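Local coordinates for protein caspase-1 (Spodoptera frugiperda, PDB 1M72) that probably acts as a cysteine protease in the caspase cascade that executes apoptosis, and is probably inhibited by the baculovirus protein p35, at residues Y25-K30 against R261-G266; I36-E41 against T73-L78; C100-V105 against L144-A149; D220-L225 against I255-T260. All coordinates share one frame; numbering follows the deposited sequence.

Contact 1. Residues Y25-K30 against R261-G266; sequences YNMNHK and RLLVFG. With EDO (1,2-ethanediol), chain H.
Tyr25 carries its ring beside its own backbone N (chi1 -75°), and this lays one ring face over Arg261. Met27 has the same first torsion, then a bend at chi2 and another at chi3 that bring SD and CE against Leu263 and CE against Phe265. Arg261 CB sits almost centrally over the Tyr25 ring, 3.7 Å from the centroid, a CH-pi contact. Leu263 CB and O1 of the ethanediol, probably from the crystallisation liquor, lie at the ring edge. The phenol oxygen has its main partner in Asp181; a weak bond from Arg261 N to Tyr25 OH measures 3.5 Å. The guanidinium end of Arg261 turns elsewhere, to the carbonyls of Arg20 and Ala22. Between the backbones, Tyr25 N donates to Leu262 O at 3.0 Å, a fairly straight bond of 161°. Water 1 continues the link: it accepts from Val264 N and probably donates to Tyr25 O. Neither segment is a regular strand here. The contact joins the N-terminal loop before strand 31-39 to the C-terminal tail of the caspase domain, which leaves the last strand of the main sheet, 254-257. Farther along, Met27 SD rests 3.5 Å from Leu263 CD1. Met27 CE reaches the Phe265 ring obliquely, 3.4 Å from CD1. Asn26 OD1 accepts from Asn28 N at 2.6 Å, an Asx turn with Met27 at its middle. Gln230 of the second subunit packs on Arg261, and Phe227 of that subunit on Leu262.

Contact 2. Residues I36-E41 against T73-L78; sequences IIFNHE and TVFPNL
Backbone hydrogen bonds pair Ile36-Asn39 with Thr73-Pro76 as parallel strands. Ile37 uses both its backbone N and O: its N donates to Thr73 O at 2.8 Å, and its O accepts from Phe75 N at 2.6 Å. Both bonds are nearly straight. Asn39 N approaches Phe75 O from above the carbonyl plane, and that bond is longer, 3.2 Å. Asn77 N then donates to Asn39 O at 2.8 Å.

Side-chain polar contacts take over where the strands end. Asn77 OD1 receives Glu41 N in the carbonyl plane, on a lone pair, at 2.6 Å. His42 N donates to the same oxygen, so two bonds grip it. Asn77 ND2 donates to water 2, which in turn donates to Glu41 OE1; the amide is thus held at both ends. The His40 ring has Leu78 O near its plane, 3.2 Å from CE1.

Most apolar contacts lie on the face of Ile36, Phe38 and Phe75. The Phe38 and Phe75 rings lie side by side, planes 18° apart, but are slid so far that they barely overlap. Ile36 CG2 meets the edge of the Phe75 ring, 3.4 Å from CD1. Leu78 CD1 sits at the edge of the Phe38 ring. Helix 80-92 covers this face; helix 54-67 covers the one bearing Ile37 and Val74. Strand 31-39, helix 54-67 and strand 70-76 form a beta-alpha-beta crossover at one border of the main caspase sheet.

Contact 3. Residues C100-V105 against L144-A149; sequences CLLVAV and LFFIQA
The Phe146 ring has the carbonyl oxygen of Val103 at its edge, near the ring plane. The Leu102 and Phe146 side chains cross at about a right angle, with Leu102 CD1 3.9 Å from Phe146 CE1, in an oblique position. The Phe145 ring, on the other side of the sheet, is met obliquely by Val103, whose CG2 lies 3.5 Å from CE2. Both phenylalanines hold their rings beside their own backbone N (chi1 -62° and -66°), yet they serve opposite faces because they are neighbours on one strand. Beyond the two segments, Phe145 packs on Phe182, and Phe146 on Phe204 and Leu208 of helix 203-215.

Five backbone hydrogen bonds zip the parallel strands together. Val103 and Val105 each use both N and O. Val103 N donates to Leu144 O at 2.7 Å, and Val103 O accepts from Phe146 N at 2.9 Å. Val105 N donates to Phe146 O at 2.8 Å, and Val105 O takes Gln148 N at 2.8 Å. A fifth bond runs from Leu144 N to Leu101 O. CA-H groups add short contacts to the same carbonyls, such as Leu102 CA to Leu144 O at 3.3 Å.

These are the central strands of the caspase sheet. Leu102 and Ala104 bond outward to strand 31-39; strand 182-186 flanks 143-148. The side chains between are almost wholly hydrocarbon. Gln148 is the exception. Its NE2 bonds to Ser194 OG and to an acidic side chain of the bound peptide, consistent with a place in the substrate cleft, close to Cys150, probably the catalytic cysteine.

Contact 4. Residues D220-L225 against I255-T260; sequences DILTLL and ITSMLT
Helix 221-225 runs nearly antiparallel to strand 255-257, at 168° between directions, with the short axes 10.4 Å apart, so side chains alone bridge the gap. Ile221 CG2 occupies the cramped place between its own N and carbonyl carbon. From there it meets Leu259 CD1 at 3.5 Å, the two side chains crossing at about a right angle. Leu222 straddles Ser257, with CD1 3.8 Å from OG and CD2 4.0 Å from CB. One turn on, Leu225 CD1 touches Ile255 CG2 at 3.9 Å. Ile255 sends that methyl anti to its backbone N, while its CD1 arm approaches Leu225 CB.

Each segment also holds its own shape. Asp220 is the N-cap of the helix. Its OD1 accepts from Thr223 N, reached from above the carboxylate plane at 3.1 Å, and its OD2 accepts from Thr223 OG1 at 2.7 Å. On the other segment Ser257 OG accepts from Leu259 N at 3.2 Å, an ST turn that shapes the chain just past the strand and leads to Leu259.

Leu183 of the adjacent strand packs on Ile221, Leu225 and Ser257, and the helix thus lies against one face of the caspase sheet near its last strand. Ile255, Thr256 and Ser257 pair antiparallel with a strand of the second subunit, which carries the sheet across the interface with that subunit. No hydrogen bond crosses between helix and strand. The contact is mainly apolar packing, largely of methyl groups, and the one polar side-chain atom at the seam, Ser257 OG, is engaged within its own turn.

From the N terminus, the loop 25-30 opens contact 1, which closes only at 261-266, near the end of the chain. The other three contacts lie within that span and follow one another without crossing. Contact 2 closes first, around helix 54-67, at one border of the main sheet. Contact 3 comes next, at its middle. Contact 4 follows, at the far border beside the second subunit. Strands 31-39 and 98-106 are neighbours, and backbone hydrogen bonds join contacts 2 and 3. Contact 1 packs on Cys100 and Leu144 of contact 3 and bonds to Ile221 and Thr260 of contact 4, tying the loop before strand 31-39 and the C-terminal tail to sheet and helix.

Contact 1. Residues Y25-K30 against R261-G266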
loop_
_atom_site.group_PDB
_atom_site.type_symbol
_atom_site.label_atom_id
_atom_site.label_comp_id
_atom_site.label_asym_id
_atom_site.label_seq_id
_atom_site.Cartn_x
_atom_site.Cartn_y
_atom_site.Cartn_z
ATOM N N TYR C 25 -5.273 9.958 -14.423
ATOM C CA TYR C 25 -5.350 11.294 -13.808
ATOM C C TYR C 25 -4.990 12.262 -14.918
ATOM O O TYR C 25 -4.248 11.899 -15.841
ATOM C CB TYR C 25 -4.303 11.483 -12.720
ATOM C CG TYR C 25 -4.607 10.772 -11.449
ATOM C CD1 TYR C 25 -5.654 11.217 -10.625
ATOM C CD2 TYR C 25 -3.860 9.644 -11.054
ATOM C CE1 TYR C 25 -5.973 10.567 -9.446
ATOM C CE2 TYR C 25 -4.160 8.967 -9.845
ATOM C CZ TYR C 25 -5.219 9.430 -9.053
ATOM O OH TYR C 25 -5.570 8.756 -7.921
ATOM N N ASN C 26 -5.480 13.492 -14.833
ATOM C CA ASN C 26 -5.169 14.500 -15.841
ATOM C C ASN C 26 -3.832 15.108 -15.475
ATOM O O ASN C 26 -3.728 15.895 -14.548
ATOM C CB ASN C 26 -6.275 15.581 -15.888
ATOM C CG ASN C 26 -5.830 16.898 -16.608
ATOM O OD1 ASN C 26 -4.761 16.964 -17.219
ATOM N ND2 ASN C 26 -6.658 17.944 -16.505
ATOM N N MET C 27 -2.801 14.727 -16.210
ATOM C CA MET C 27 -1.477 15.269 -15.982
ATOM C C MET C 27 -1.170 16.263 -17.089
ATOM O O MET C 27 -0.027 16.350 -17.532
ATOM C CB MET C 27 -0.426 14.157 -16.014
ATOM C CG MET C 27 -0.697 13.059 -15.046
ATOM S SD MET C 27 -0.785 13.634 -13.336
ATOM C CE MET C 27 0.969 13.896 -13.088
ATOM N N ASN C 28 -2.172 17.013 -17.540
ATOM C CA ASN C 28 -1.929 17.968 -18.596
ATOM C C ASN C 28 -2.220 19.393 -18.136
ATOM O O ASN C 28 -2.742 20.197 -18.904
ATOM C CB ASN C 28 -2.761 17.615 -19.847
ATOM C CG ASN C 28 -2.389 18.478 -21.071
ATOM O OD1 ASN C 28 -1.206 18.801 -21.291
ATOM N ND2 ASN C 28 -3.394 18.840 -21.879
ATOM N N HIS C 29 -1.911 19.684 -16.868
ATOM C CA HIS C 29 -2.100 21.031 -16.305
ATOM C C HIS C 29 -0.894 21.871 -16.744
ATOM O O HIS C 29 0.067 21.338 -17.295
ATOM C CB HIS C 29 -2.154 21.010 -14.764
ATOM C CG HIS C 29 -3.383 20.365 -14.212
ATOM N ND1 HIS C 29 -4.414 21.090 -13.647
ATOM C CD2 HIS C 29 -3.746 19.060 -14.119
ATOM C CE1 HIS C 29 -5.360 20.263 -13.231
ATOM N NE2 HIS C 29 -4.980 19.024 -13.504
ATOM N N LYS C 30 -0.954 23.173 -16.502
ATOM C CA LYS C 30 0.146 24.054 -16.874
ATOM C C LYS C 30 1.435 23.570 -16.209
ATOM O O LYS C 30 2.480 23.476 -16.846
ATOM C CB LYS C 30 -0.182 25.490 -16.431
ATOM C CG LYS C 30 0.912 26.501 -16.709
ATOM C CD LYS C 30 0.594 27.922 -16.171
ATOM C CE LYS C 30 1.545 28.918 -16.849
ATOM N NZ LYS C 30 1.456 30.289 -16.281
ATOM N N ARG C 261 -7.153 6.373 -9.872
ATOM C CA ARG C 261 -6.927 6.366 -11.301
ATOM C C ARG C 261 -5.451 6.004 -11.517
ATOM O O ARG C 261 -4.666 5.961 -10.566
ATOM C CB ARG C 261 -7.232 7.743 -11.918
ATOM C CG ARG C 261 -8.599 8.329 -11.533
ATOM C CD ARG C 261 -8.825 9.628 -12.276
ATOM N NE ARG C 261 -9.991 10.342 -11.755
ATOM C CZ ARG C 261 -11.252 9.921 -11.885
ATOM N NH1 ARG C 261 -11.548 8.785 -12.545
ATOM N NH2 ARG C 261 -12.220 10.612 -11.301
ATOM N N LEU C 262 -5.087 5.724 -12.768
ATOM C CA LEU C 262 -3.726 5.356 -13.085
ATOM C C LEU C 262 -2.941 6.634 -13.241
ATOM O O LEU C 262 -3.465 7.646 -13.686
ATOM C CB LEU C 262 -3.665 4.527 -14.371
ATOM C CG LEU C 262 -4.222 3.103 -14.392
ATOM C CD1 LEU C 262 -4.285 2.657 -15.830
ATOM C CD2 LEU C 262 -3.340 2.129 -13.622
ATOM N N LEU C 263 -1.685 6.583 -12.857
ATOM C CA LEU C 263 -0.838 7.760 -12.975
ATOM C C LEU C 263 0.343 7.575 -13.944
ATOM O O LEU C 263 1.285 6.825 -13.685
ATOM C CB LEU C 263 -0.327 8.196 -11.579
ATOM C CG LEU C 263 0.768 9.282 -11.548
ATOM C CD1 LEU C 263 0.443 10.449 -12.469
ATOM C CD2 LEU C 263 0.936 9.745 -10.146
ATOM N N VAL C 264 0.259 8.234 -15.087
ATOM C CA VAL C 264 1.319 8.226 -16.088
ATOM C C VAL C 264 1.706 9.693 -16.251
ATOM O O VAL C 264 0.870 10.528 -16.594
ATOM C CB VAL C 264 0.810 7.643 -17.396
ATOM C CG1 VAL C 264 1.719 8.065 -18.544
ATOM C CG2 VAL C 264 0.756 6.114 -17.272
ATOM N N PHE C 265 2.955 10.032 -15.958
ATOM C CA PHE C 265 3.378 11.425 -16.043
ATOM C C PHE C 265 3.268 12.117 -17.412
ATOM O O PHE C 265 2.809 13.271 -17.487
ATOM C CB PHE C 265 4.804 11.596 -15.486
ATOM C CG PHE C 265 4.860 11.586 -13.970
ATOM C CD1 PHE C 265 4.125 12.520 -13.228
ATOM C CD2 PHE C 265 5.628 10.634 -13.286
ATOM C CE1 PHE C 265 4.155 12.502 -11.820
ATOM C CE2 PHE C 265 5.671 10.599 -11.881
ATOM C CZ PHE C 265 4.935 11.530 -11.140
ATOM N N GLY C 266 3.672 11.408 -18.472
ATOM C CA GLY C 266 3.629 11.976 -19.802
ATOM C C GLY C 266 4.763 12.960 -19.882
ATOM O O GLY C 266 5.650 12.900 -19.056
HETATM C C1 EDO H . -6.270 15.065 -12.319
HETATM O O1 EDO H . -7.050 13.955 -11.926
HETATM C C2 EDO H . -4.810 14.766 -12.129
HETATM O O2 EDO H . -4.151 15.993 -11.904
HETATM O O HOH W 1 -2.027 10.082 -15.659
#

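Contact 2. Residues I36-E41 against T73-L78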
loop_
_atom_site.group_PDB
_atom_site.type_symbol
_atom_site.label_atom_id
_atom_site.label_comp_id
_atom_site.label_asym_id
_atom_site.label_seq_id
_atom_site.Cartn_x
_atom_site.Cartn_y
_atom_site.Cartn_z
ATOM N N ILE C 36 8.714 18.536 -2.866
ATOM C CA ILE C 36 9.461 19.005 -1.697
ATOM C C ILE C 36 10.326 17.872 -1.152
ATOM O O ILE C 36 9.817 16.811 -0.834
ATOM C CB ILE C 36 8.565 19.394 -0.510
ATOM C CG1 ILE C 36 7.463 20.335 -0.917
ATOM C CG2 ILE C 36 9.420 20.023 0.562
ATOM C CD1 ILE C 36 6.555 20.622 0.287
ATOM N N ILE C 37 11.617 18.117 -1.019
ATOM C CA ILE C 37 12.495 17.098 -0.472
ATOM C C ILE C 37 13.045 17.532 0.900
ATOM O O ILE C 37 13.677 18.579 1.035
ATOM C CB ILE C 37 13.655 16.808 -1.455
ATOM C CG1 ILE C 37 13.078 16.308 -2.796
ATOM C CG2 ILE C 37 14.601 15.776 -0.852
ATOM C CD1 ILE C 37 14.118 16.175 -3.975
ATOM N N PHE C 38 12.760 16.766 1.931
ATOM C CA PHE C 38 13.320 17.093 3.234
ATOM C C PHE C 38 14.431 16.112 3.409
ATOM O O PHE C 38 14.214 14.947 3.699
ATOM C CB PHE C 38 12.301 16.937 4.358
ATOM C CG PHE C 38 11.154 17.869 4.230
ATOM C CD1 PHE C 38 10.007 17.483 3.536
ATOM C CD2 PHE C 38 11.220 19.147 4.782
ATOM C CE1 PHE C 38 8.923 18.350 3.389
ATOM C CE2 PHE C 38 10.148 20.041 4.652
ATOM C CZ PHE C 38 8.979 19.645 3.948
ATOM N N ASN C 39 15.638 16.614 3.225
ATOM C CA ASN C 39 16.867 15.821 3.313
ATOM C C ASN C 39 17.556 16.082 4.638
ATOM O O ASN C 39 17.908 17.245 4.935
ATOM C CB ASN C 39 17.775 16.221 2.160
ATOM C CG ASN C 39 18.989 15.388 2.093
ATOM O OD1 ASN C 39 20.070 15.888 1.846
ATOM N ND2 ASN C 39 18.828 14.103 2.322
ATOM N N HIS C 40 17.766 15.011 5.410
ATOM C CA HIS C 40 18.370 15.127 6.745
ATOM C C HIS C 40 19.660 14.401 6.860
ATOM O O HIS C 40 19.659 13.181 6.856
ATOM C CB HIS C 40 17.445 14.564 7.814
ATOM C CG HIS C 40 16.212 15.372 8.010
ATOM N ND1 HIS C 40 16.188 16.505 8.796
ATOM C CD2 HIS C 40 14.986 15.272 7.444
ATOM C CE1 HIS C 40 14.999 17.072 8.704
ATOM N NE2 HIS C 40 14.253 16.345 7.891
ATOM N N GLU C 41 20.757 15.139 6.999
ATOM C CA GLU C 41 22.073 14.489 7.106
ATOM C C GLU C 41 22.669 14.457 8.519
ATOM O O GLU C 41 23.367 13.517 8.893
ATOM C CB GLU C 41 23.081 15.155 6.146
ATOM C CG GLU C 41 24.413 14.358 5.944
ATOM C CD GLU C 41 25.364 15.013 4.923
ATOM O OE1 GLU C 41 25.262 16.254 4.686
ATOM O OE2 GLU C 41 26.218 14.285 4.365
ATOM N N THR C 73 12.100 21.713 -4.519
ATOM C CA THR C 73 12.674 22.482 -3.418
ATOM C C THR C 73 13.246 21.476 -2.401
ATOM O O THR C 73 12.525 20.609 -1.884
ATOM C CB THR C 73 11.645 23.357 -2.710
ATOM O OG1 THR C 73 11.078 24.276 -3.640
ATOM C CG2 THR C 73 12.307 24.154 -1.615
ATOM N N VAL C 74 14.549 21.575 -2.135
ATOM C CA VAL C 74 15.221 20.704 -1.167
ATOM C C VAL C 74 15.384 21.463 0.167
ATOM O O VAL C 74 15.970 22.528 0.175
ATOM C CB VAL C 74 16.626 20.331 -1.649
ATOM C CG1 VAL C 74 17.343 19.500 -0.572
ATOM C CG2 VAL C 74 16.545 19.607 -2.966
ATOM N N PHE C 75 14.882 20.918 1.273
ATOM C CA PHE C 75 15.004 21.556 2.582
ATOM C C PHE C 75 15.987 20.761 3.393
ATOM O O PHE C 75 15.648 19.689 3.927
ATOM C CB PHE C 75 13.667 21.587 3.311
ATOM C CG PHE C 75 12.720 22.555 2.738
ATOM C CD1 PHE C 75 11.697 22.134 1.901
ATOM C CD2 PHE C 75 12.853 23.908 3.020
ATOM C CE1 PHE C 75 10.793 23.053 1.347
ATOM C CE2 PHE C 75 11.967 24.834 2.477
ATOM C CZ PHE C 75 10.925 24.408 1.635
ATOM N N PRO C 76 17.224 21.282 3.511
ATOM C CA PRO C 76 18.251 20.571 4.266
ATOM C C PRO C 76 18.186 20.747 5.777
ATOM O O PRO C 76 18.152 21.877 6.284
ATOM C CB PRO C 76 19.553 21.103 3.648
ATOM C CG PRO C 76 19.218 22.553 3.425
ATOM C CD PRO C 76 17.764 22.524 2.913
ATOM N N ASN C 77 18.116 19.605 6.468
ATOM C CA ASN C 77 18.117 19.540 7.929
ATOM C C ASN C 77 17.237 20.445 8.763
ATOM O O ASN C 77 17.723 21.095 9.679
ATOM C CB ASN C 77 19.559 19.699 8.405
ATOM C CG ASN C 77 20.449 18.659 7.795
ATOM O OD1 ASN C 77 20.197 17.456 7.939
ATOM N ND2 ASN C 77 21.476 19.099 7.074
ATOM N N LEU C 78 15.945 20.455 8.492
ATOM C CA LEU C 78 15.057 21.301 9.237
ATOM C C LEU C 78 14.658 20.669 10.582
ATOM O O LEU C 78 14.760 19.451 10.771
ATOM C CB LEU C 78 13.803 21.590 8.406
ATOM C CG LEU C 78 13.830 22.350 7.063
ATOM C CD1 LEU C 78 12.363 22.658 6.656
ATOM C CD2 LEU C 78 14.627 23.700 7.176
HETATM O O HOH W 2 23.536 18.079 5.068
#

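Contact 3. Residues C100-V105 against L144-A149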
loop_
_atom_site.group_PDB
_atom_site.type_symbol
_atom_site.label_atom_id
_atom_site.label_comp_id
_atom_site.label_asym_id
_atom_site.label_seq_id
_atom_site.Cartn_x
_atom_site.Cartn_y
_atom_site.Cartn_z
ATOM N N CYS C 100 -0.079 17.563 -9.707
ATOM C CA CYS C 100 0.083 16.780 -8.480
ATOM C C CYS C 100 1.045 17.423 -7.452
ATOM O O CYS C 100 1.506 18.564 -7.615
ATOM C CB CYS C 100 0.668 15.402 -8.879
ATOM S SG CYS C 100 2.410 15.503 -9.539
ATOM N N LEU C 101 1.314 16.677 -6.387
ATOM C CA LEU C 101 2.250 17.110 -5.339
ATOM C C LEU C 101 3.066 15.884 -4.961
ATOM O O LEU C 101 2.542 14.767 -4.911
ATOM C CB LEU C 101 1.534 17.616 -4.091
ATOM C CG LEU C 101 2.415 17.853 -2.849
ATOM C CD1 LEU C 101 3.137 19.166 -3.003
ATOM C CD2 LEU C 101 1.558 17.831 -1.548
ATOM N N LEU C 102 4.350 16.105 -4.754
ATOM C CA LEU C 102 5.269 15.071 -4.359
ATOM C C LEU C 102 6.035 15.579 -3.146
ATOM O O LEU C 102 6.596 16.680 -3.174
ATOM C CB LEU C 102 6.265 14.788 -5.486
ATOM C CG LEU C 102 7.161 13.557 -5.226
ATOM C CD1 LEU C 102 7.635 12.963 -6.580
ATOM C CD2 LEU C 102 8.385 13.923 -4.296
ATOM N N VAL C 103 6.041 14.792 -2.074
ATOM C CA VAL C 103 6.818 15.143 -0.888
ATOM C C VAL C 103 7.785 13.936 -0.656
ATOM O O VAL C 103 7.361 12.778 -0.750
ATOM C CB VAL C 103 5.902 15.306 0.361
ATOM C CG1 VAL C 103 6.733 15.587 1.587
ATOM C CG2 VAL C 103 4.876 16.385 0.148
ATOM N N ALA C 104 9.071 14.197 -0.392
ATOM C CA ALA C 104 10.026 13.121 -0.094
ATOM C C ALA C 104 10.737 13.407 1.253
ATOM O O ALA C 104 11.032 14.556 1.595
ATOM C CB ALA C 104 11.080 12.981 -1.237
ATOM N N VAL C 105 11.010 12.372 2.022
ATOM C CA VAL C 105 11.689 12.568 3.280
ATOM C C VAL C 105 12.789 11.537 3.358
ATOM O O VAL C 105 12.542 10.359 3.161
ATOM C CB VAL C 105 10.712 12.425 4.480
ATOM C CG1 VAL C 105 11.456 12.646 5.821
ATOM C CG2 VAL C 105 9.608 13.438 4.364
ATOM N N LEU C 144 1.701 12.406 -3.863
ATOM C CA LEU C 144 2.762 11.422 -3.662
ATOM C C LEU C 144 3.732 11.651 -2.490
ATOM O O LEU C 144 4.251 12.755 -2.267
ATOM C CB LEU C 144 3.557 11.279 -4.973
ATOM C CG LEU C 144 2.706 11.416 -6.250
ATOM C CD1 LEU C 144 3.589 11.424 -7.493
ATOM C CD2 LEU C 144 1.705 10.274 -6.351
ATOM N N PHE C 145 4.002 10.567 -1.768
ATOM C CA PHE C 145 4.888 10.645 -0.627
ATOM C C PHE C 145 5.926 9.542 -0.669
ATOM O O PHE C 145 5.582 8.367 -0.784
ATOM C CB PHE C 145 4.073 10.582 0.674
ATOM C CG PHE C 145 3.121 11.733 0.814
ATOM C CD1 PHE C 145 1.898 11.728 0.135
ATOM C CD2 PHE C 145 3.495 12.883 1.510
ATOM C CE1 PHE C 145 1.064 12.842 0.121
ATOM C CE2 PHE C 145 2.677 14.009 1.511
ATOM C CZ PHE C 145 1.460 13.998 0.813
ATOM N N PHE C 146 7.200 9.927 -0.576
ATOM C CA PHE C 146 8.261 8.948 -0.587
ATOM C C PHE C 146 9.071 9.070 0.675
ATOM O O PHE C 146 9.563 10.150 1.012
ATOM C CB PHE C 146 9.136 9.126 -1.817
ATOM C CG PHE C 146 8.417 8.843 -3.079
ATOM C CD1 PHE C 146 7.665 9.849 -3.710
ATOM C CD2 PHE C 146 8.445 7.571 -3.627
ATOM C CE1 PHE C 146 6.954 9.578 -4.876
ATOM C CE2 PHE C 146 7.731 7.273 -4.807
ATOM C CZ PHE C 146 6.978 8.289 -5.436
ATOM N N ILE C 147 9.214 7.952 1.375
ATOM C CA ILE C 147 9.935 7.993 2.625
ATOM C C ILE C 147 11.096 7.044 2.731
ATOM O O ILE C 147 10.930 5.805 2.681
ATOM C CB ILE C 147 8.963 7.731 3.796
ATOM C CG1 ILE C 147 7.860 8.798 3.776
ATOM C CG2 ILE C 147 9.715 7.754 5.137
ATOM C CD1 ILE C 147 6.678 8.353 4.428
ATOM N N GLN C 148 12.292 7.615 2.836
ATOM C CA GLN C 148 13.498 6.791 3.039
ATOM C C GLN C 148 13.832 6.980 4.531
ATOM O O GLN C 148 14.259 8.047 4.931
ATOM C CB GLN C 148 14.647 7.269 2.171
ATOM C CG GLN C 148 16.037 6.617 2.485
ATOM C CD GLN C 148 15.974 5.107 2.563
ATOM O OE1 GLN C 148 15.413 4.429 1.688
ATOM N NE2 GLN C 148 16.552 4.563 3.613
ATOM N N ALA C 149 13.587 5.940 5.323
ATOM C CA ALA C 149 13.820 5.932 6.776
ATOM C C ALA C 149 13.457 4.545 7.313
ATOM O O ALA C 149 12.674 3.815 6.674
ATOM C CB ALA C 149 12.967 7.004 7.478
#

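Contact 4. Residues D220-L225 against I255-T260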
loop_
_atom_site.group_PDB
_atom_site.type_symbol
_atom_site.label_atom_id
_atom_site.label_comp_id
_atom_site.label_asym_id
_atom_site.label_seq_id
_atom_site.Cartn_x
_atom_site.Cartn_y
_atom_site.Cartn_z
ATOM N N ASP C 220 2.918 3.583 -15.793
ATOM C CA ASP C 220 2.084 4.026 -14.682
ATOM C C ASP C 220 2.837 3.786 -13.341
ATOM O O ASP C 220 3.662 2.849 -13.209
ATOM C CB ASP C 220 0.707 3.365 -14.722
ATOM C CG ASP C 220 0.696 1.967 -14.140
ATOM O OD1 ASP C 220 0.595 1.854 -12.893
ATOM O OD2 ASP C 220 0.795 0.996 -14.938
ATOM N N ILE C 221 2.548 4.679 -12.392
ATOM C CA ILE C 221 3.195 4.747 -11.094
ATOM C C ILE C 221 3.222 3.423 -10.326
ATOM O O ILE C 221 4.286 3.004 -9.845
ATOM C CB ILE C 221 2.576 5.954 -10.233
ATOM C CG1 ILE C 221 3.578 6.426 -9.167
ATOM C CG2 ILE C 221 1.316 5.517 -9.495
ATOM C CD1 ILE C 221 4.951 6.608 -9.686
ATOM N N LEU C 222 2.081 2.739 -10.241
ATOM C CA LEU C 222 2.073 1.461 -9.540
ATOM C C LEU C 222 2.999 0.429 -10.219
ATOM O O LEU C 222 3.777 -0.236 -9.537
ATOM C CB LEU C 222 0.632 0.951 -9.365
ATOM C CG LEU C 222 -0.130 1.890 -8.388
ATOM C CD1 LEU C 222 -1.469 1.293 -8.017
ATOM C CD2 LEU C 222 0.700 2.140 -7.098
ATOM N N THR C 223 2.977 0.357 -11.556
ATOM C CA THR C 223 3.825 -0.593 -12.272
ATOM C C THR C 223 5.286 -0.250 -12.085
ATOM O O THR C 223 6.155 -1.121 -11.930
ATOM C CB THR C 223 3.505 -0.600 -13.761
ATOM O OG1 THR C 223 2.168 -1.096 -13.944
ATOM C CG2 THR C 223 4.499 -1.478 -14.520
ATOM N N LEU C 224 5.535 1.043 -12.072
ATOM C CA LEU C 224 6.876 1.573 -11.899
ATOM C C LEU C 224 7.422 1.230 -10.500
ATOM O O LEU C 224 8.544 0.795 -10.373
ATOM C CB LEU C 224 6.830 3.080 -12.095
ATOM C CG LEU C 224 8.205 3.697 -12.263
ATOM C CD1 LEU C 224 8.140 4.760 -13.397
ATOM C CD2 LEU C 224 8.671 4.278 -10.933
ATOM N N LEU C 225 6.606 1.447 -9.460
ATOM C CA LEU C 225 7.023 1.149 -8.106
ATOM C C LEU C 225 7.114 -0.373 -7.916
ATOM O O LEU C 225 7.854 -0.829 -7.050
ATOM C CB LEU C 225 6.079 1.825 -7.087
ATOM C CG LEU C 225 6.297 3.357 -7.051
ATOM C CD1 LEU C 225 5.332 4.071 -6.079
ATOM C CD2 LEU C 225 7.769 3.609 -6.682
ATOM N N ILE C 255 4.535 -0.118 -0.586
ATOM C CA ILE C 255 3.833 0.871 -1.383
ATOM C C ILE C 255 2.399 0.875 -0.965
ATOM O O ILE C 255 1.709 -0.142 -1.143
ATOM C CB ILE C 255 3.847 0.467 -2.897
ATOM C CG1 ILE C 255 5.269 0.080 -3.335
ATOM C CG2 ILE C 255 3.363 1.596 -3.729
ATOM C CD1 ILE C 255 6.315 1.162 -2.983
ATOM N N THR C 256 1.937 2.016 -0.452
ATOM C CA THR C 256 0.551 2.147 -0.004
ATOM C C THR C 256 -0.186 3.067 -0.950
ATOM O O THR C 256 0.176 4.232 -1.122
ATOM C CB THR C 256 0.464 2.689 1.460
ATOM O OG1 THR C 256 1.200 1.819 2.337
ATOM C CG2 THR C 256 -1.000 2.737 1.952
ATOM N N SER C 257 -1.232 2.540 -1.564
ATOM C CA SER C 257 -1.965 3.321 -2.528
ATOM C C SER C 257 -3.452 3.436 -2.280
ATOM O O SER C 257 -4.136 2.431 -1.972
ATOM C CB SER C 257 -1.703 2.756 -3.949
ATOM O OG SER C 257 -2.660 3.154 -4.917
ATOM N N MET C 258 -3.908 4.693 -2.386
ATOM C CA MET C 258 -5.310 5.089 -2.307
ATOM C C MET C 258 -5.664 5.682 -3.693
ATOM O O MET C 258 -6.712 6.315 -3.838
ATOM C CB MET C 258 -5.543 6.181 -1.263
ATOM C CG MET C 258 -5.737 5.690 0.160
ATOM S SD MET C 258 -4.302 4.920 0.904
ATOM C CE MET C 258 -3.156 6.169 1.049
ATOM N N LEU C 259 -4.794 5.498 -4.688
ATOM C CA LEU C 259 -5.035 6.031 -6.038
ATOM C C LEU C 259 -6.292 5.476 -6.679
ATOM O O LEU C 259 -6.514 4.266 -6.721
ATOM C CB LEU C 259 -3.836 5.763 -6.949
ATOM C CG LEU C 259 -2.536 6.420 -6.467
ATOM C CD1 LEU C 259 -1.507 6.221 -7.535
ATOM C CD2 LEU C 259 -2.694 7.968 -6.161
ATOM N N THR C 260 -7.143 6.371 -7.161
ATOM C CA THR C 260 -8.398 5.956 -7.794
ATOM C C THR C 260 -8.287 5.928 -9.348
ATOM O O THR C 260 -9.227 5.555 -10.060
ATOM C CB THR C 260 -9.517 6.913 -7.374
ATOM O OG1 THR C 260 -9.163 8.237 -7.784
ATOM C CG2 THR C 260 -9.706 6.898 -5.840
#